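PDB 4OM8: 5-formyl-3-hydroxy-2-methylpyridine 4-carboxylate 5-dehydrogenase from Mesorhizobium japonicum MAFF 303099, which catalyses the NAD+-dependent oxidation of 5-formyl-3-hydroxy-2-methylpyridine-4-carboxylate in vitamin B6 degradation, and can also reduce this aldehyde with NADH to 4-pyridoxic acid. Local coordinates for residues V83-P88 and V111-S116. Numbering follows the deposited sequence.
With NAD (nicotinamide-adenine-dinucleotide), chain C.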
loop_
_atom_site.group_PDB
_atom_site.type_symbol
_atom_site.label_atom_id
_atom_site.label_comp_id
_atom_site.label_asym_id
_atom_site.label_seq_id
_atom_site.Cartn_x
_atom_site.Cartn_y
_atom_site.Cartn_z
ATOM N N VAL A 83 -25.854 1.317 -18.434
ATOM C CA VAL A 83 -24.850 1.861 -19.340
ATOM C C VAL A 83 -23.708 2.370 -18.488
ATOM O O VAL A 83 -23.915 3.191 -17.598
ATOM C CB VAL A 83 -25.385 3.006 -20.214
ATOM C CG1 VAL A 83 -24.275 3.548 -21.129
ATOM C CG2 VAL A 83 -26.604 2.553 -21.022
ATOM N N ILE A 84 -22.511 1.869 -18.750
ATOM C CA ILE A 84 -21.319 2.348 -18.070
ATOM C C ILE A 84 -20.609 3.304 -19.010
ATOM O O ILE A 84 -20.083 2.891 -20.055
ATOM C CB ILE A 84 -20.382 1.199 -17.667
ATOM C CG1 ILE A 84 -21.106 0.232 -16.724
ATOM C CG2 ILE A 84 -19.111 1.749 -17.008
ATOM C CD1 ILE A 84 -20.307 -1.009 -16.425
ATOM N N GLU A 85 -20.635 4.583 -18.660
ATOM C CA GLU A 85 -19.921 5.590 -19.427
ATOM C C GLU A 85 -18.460 5.577 -18.999
ATOM O O GLU A 85 -18.138 5.676 -17.795
ATOM C CB GLU A 85 -20.549 6.972 -19.226
ATOM C CG GLU A 85 -19.694 8.108 -19.768
ATOM C CD GLU A 85 -18.711 8.608 -18.740
ATOM O OE1 GLU A 85 -19.162 9.013 -17.651
ATOM O OE2 GLU A 85 -17.495 8.594 -19.013
ATOM N N ASN A 86 -17.582 5.458 -19.991
ATOM C CA ASN A 86 -16.162 5.220 -19.769
ATOM C C ASN A 86 -15.326 6.000 -20.789
ATOM O O ASN A 86 -14.396 5.462 -21.385
ATOM C CB ASN A 86 -15.899 3.708 -19.867
ATOM C CG ASN A 86 -14.498 3.311 -19.443
ATOM O OD1 ASN A 86 -13.986 3.749 -18.409
ATOM N ND2 ASN A 86 -13.868 2.472 -20.256
ATOM N N VAL A 87 -15.682 7.267 -20.995
ATOM C CA VAL A 87 -15.042 8.106 -22.010
ATOM C C VAL A 87 -14.030 9.030 -21.301
ATOM O O VAL A 87 -13.875 8.931 -20.087
ATOM C CB VAL A 87 -16.115 8.889 -22.835
ATOM C CG1 VAL A 87 -17.108 7.906 -23.478
ATOM C CG2 VAL A 87 -16.812 9.962 -21.988
ATOM N N PRO A 88 -13.308 9.900 -22.045
ATOM C CA PRO A 88 -12.276 10.692 -21.362
ATOM C C PRO A 88 -12.781 11.532 -20.199
ATOM O O PRO A 88 -13.971 11.861 -20.085
ATOM C CB PRO A 88 -11.745 11.604 -22.471
ATOM C CG PRO A 88 -11.930 10.807 -23.715
ATOM C CD PRO A 88 -13.199 10.026 -23.509
ATOM N N VAL A 111 -27.337 4.577 -15.288
ATOM C CA VAL A 111 -26.183 5.092 -16.005
ATOM C C VAL A 111 -25.060 5.334 -15.007
ATOM O O VAL A 111 -25.184 6.164 -14.114
ATOM C CB VAL A 111 -26.511 6.384 -16.755
ATOM C CG1 VAL A 111 -25.290 6.877 -17.508
ATOM C CG2 VAL A 111 -27.656 6.120 -17.736
ATOM N N ALA A 112 -23.974 4.576 -15.145
ATOM C CA ALA A 112 -22.842 4.691 -14.242
ATOM C C ALA A 112 -21.675 5.343 -14.945
ATOM O O ALA A 112 -21.460 5.092 -16.125
ATOM C CB ALA A 112 -22.434 3.315 -13.736
ATOM N N SER A 113 -20.937 6.191 -14.240
ATOM C CA SER A 113 -19.692 6.728 -14.775
ATOM C C SER A 113 -18.495 6.085 -14.106
ATOM O O SER A 113 -18.486 5.909 -12.886
ATOM C CB SER A 113 -19.614 8.240 -14.575
ATOM O OG SER A 113 -18.383 8.736 -15.091
ATOM N N ASP A 114 -17.470 5.794 -14.910
ATOM C CA ASP A 114 -16.182 5.306 -14.419
ATOM C C ASP A 114 -15.255 6.460 -14.019
ATOM O O ASP A 114 -14.089 6.221 -13.701
ATOM C CB ASP A 114 -15.518 4.442 -15.504
ATOM C CG ASP A 114 -14.371 3.577 -14.987
ATOM O OD1 ASP A 114 -14.358 3.208 -13.803
ATOM O OD2 ASP A 114 -13.516 3.207 -15.818
ATOM N N THR A 115 -15.768 7.694 -14.006
ATOM C CA THR A 115 -14.934 8.864 -13.712
ATOM C C THR A 115 -14.134 8.710 -12.418
ATOM O O THR A 115 -14.606 8.147 -11.432
ATOM C CB THR A 115 -15.771 10.155 -13.618
ATOM O OG1 THR A 115 -14.887 11.278 -13.447
ATOM C CG2 THR A 115 -16.739 10.093 -12.433
ATOM N N SER A 116 -12.909 9.224 -12.434
ATOM C CA SER A 116 -12.112 9.288 -11.214
ATOM C C SER A 116 -12.284 10.618 -10.475
ATOM O O SER A 116 -12.279 10.652 -9.247
ATOM C CB SER A 116 -10.635 9.064 -11.546
ATOM O OG SER A 116 -10.417 7.750 -12.031
HETATM P PA NAD C . -8.780 6.290 -22.390
HETATM O O1A NAD C . -8.352 7.666 -22.870
HETATM O O2A NAD C . -7.791 5.135 -22.386
HETATM O O5B NAD C . -10.056 5.846 -23.264
HETATM C C5B NAD C . -11.126 6.745 -23.561
HETATM C C4B NAD C . -11.892 6.175 -24.745
HETATM O O4B NAD C . -13.099 6.914 -24.932
HETATM C C3B NAD C . -11.080 6.286 -26.035
HETATM O O3B NAD C . -10.947 4.998 -26.650
HETATM C C2B NAD C . -11.893 7.250 -26.891
HETATM O O2B NAD C . -11.826 6.995 -28.303
HETATM C C1B NAD C . -13.292 7.032 -26.349
HETATM N N9A NAD C . -14.261 8.111 -26.607
HETATM C C8A NAD C . -14.037 9.435 -26.656
HETATM N N7A NAD C . -15.192 10.107 -26.891
HETATM C C5A NAD C . -16.178 9.200 -26.989
HETATM C C6A NAD C . -17.632 9.222 -27.230
HETATM N N6A NAD C . -18.297 10.388 -27.417
HETATM N N1A NAD C . -18.279 8.037 -27.259
HETATM C C2A NAD C . -17.639 6.869 -27.080
HETATM N N3A NAD C . -16.319 6.775 -26.858
HETATM C C4A NAD C . -15.555 7.888 -26.807
HETATM O O3 NAD C . -9.471 6.505 -20.950
HETATM P PN NAD C . -9.486 5.464 -19.722
HETATM O O1N NAD C . -8.139 5.487 -19.025
HETATM O O2N NAD C . -10.068 4.128 -20.127
HETATM O O5D NAD C . -10.531 6.173 -18.735
HETATM C C5D NAD C . -11.912 6.329 -19.084
HETATM C C4D NAD C . -12.635 6.886 -17.863
HETATM O O4D NAD C . -12.373 6.010 -16.770
HETATM C C3D NAD C . -12.112 8.250 -17.441
HETATM O O3D NAD C . -13.198 8.945 -16.823
HETATM C C2D NAD C . -11.078 7.936 -16.377
HETATM O O2D NAD C . -10.950 8.992 -15.419
HETATM C C1D NAD C . -11.679 6.703 -15.724
HETATM N N1N NAD C . -10.708 5.797 -15.090
HETATM C C2N NAD C . -9.455 5.630 -15.561
HETATM C C3N NAD C . -8.586 4.738 -14.928
HETATM C C7N NAD C . -7.163 4.531 -15.377
HETATM O O7N NAD C . -6.821 4.705 -16.537
HETATM N N7N NAD C . -6.284 4.168 -14.444
HETATM C C4N NAD C . -9.021 4.023 -13.818
HETATM C C5N NAD C . -10.321 4.207 -13.367
HETATM C C6N NAD C . -11.148 5.100 -14.034
#
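Val83-Glu85 and Val111-Ser113 are neighbouring parallel strands in the central sheet of the NAD-binding domain, joined through helix 91-102. Ala112 sits between Val83 and Glu85: its N donates to Val83 O (2.8 Å) and its O accepts from Glu85 N (2.7 Å). The pairing runs one residue past strand 110-113, where Asp114 N reaches Glu85 O (3.0 Å). Ile84 and Ala112 share one face with Met136; Val83, Glu85, Val111 and Ser113 lie on the other, where Val83 and Ser113 touch helix 91-102. On that face Ser113 OG donates to Glu85 OE1 (2.7 Å), on the syn side but 28° out of the carboxylate plane. The bend of the Glu85 chain at chi2 (-88°) places the carboxylate between Ser113 OG and Val87 N. Its OE2 takes Val87 N (3.0 Å) on the anti lone pair and forms a salt bridge with Lys94; Tyr98 OH is hydrogen-bonded to OE1. Ser113 OG also accepts from Thr115 N (3.0 Å), closing an ST turn. Asn86 and Asp114 lie side by side near the nicotinamide ribose, and Asp114 OD1 is held by Trp138 N. Val87 CG1 packs on the adenine (3.7 Å to NAD C4A). NAD at the C-terminal ends of parallel strands linked by a beta-alpha-beta crossover is characteristic of the Rossmann fold.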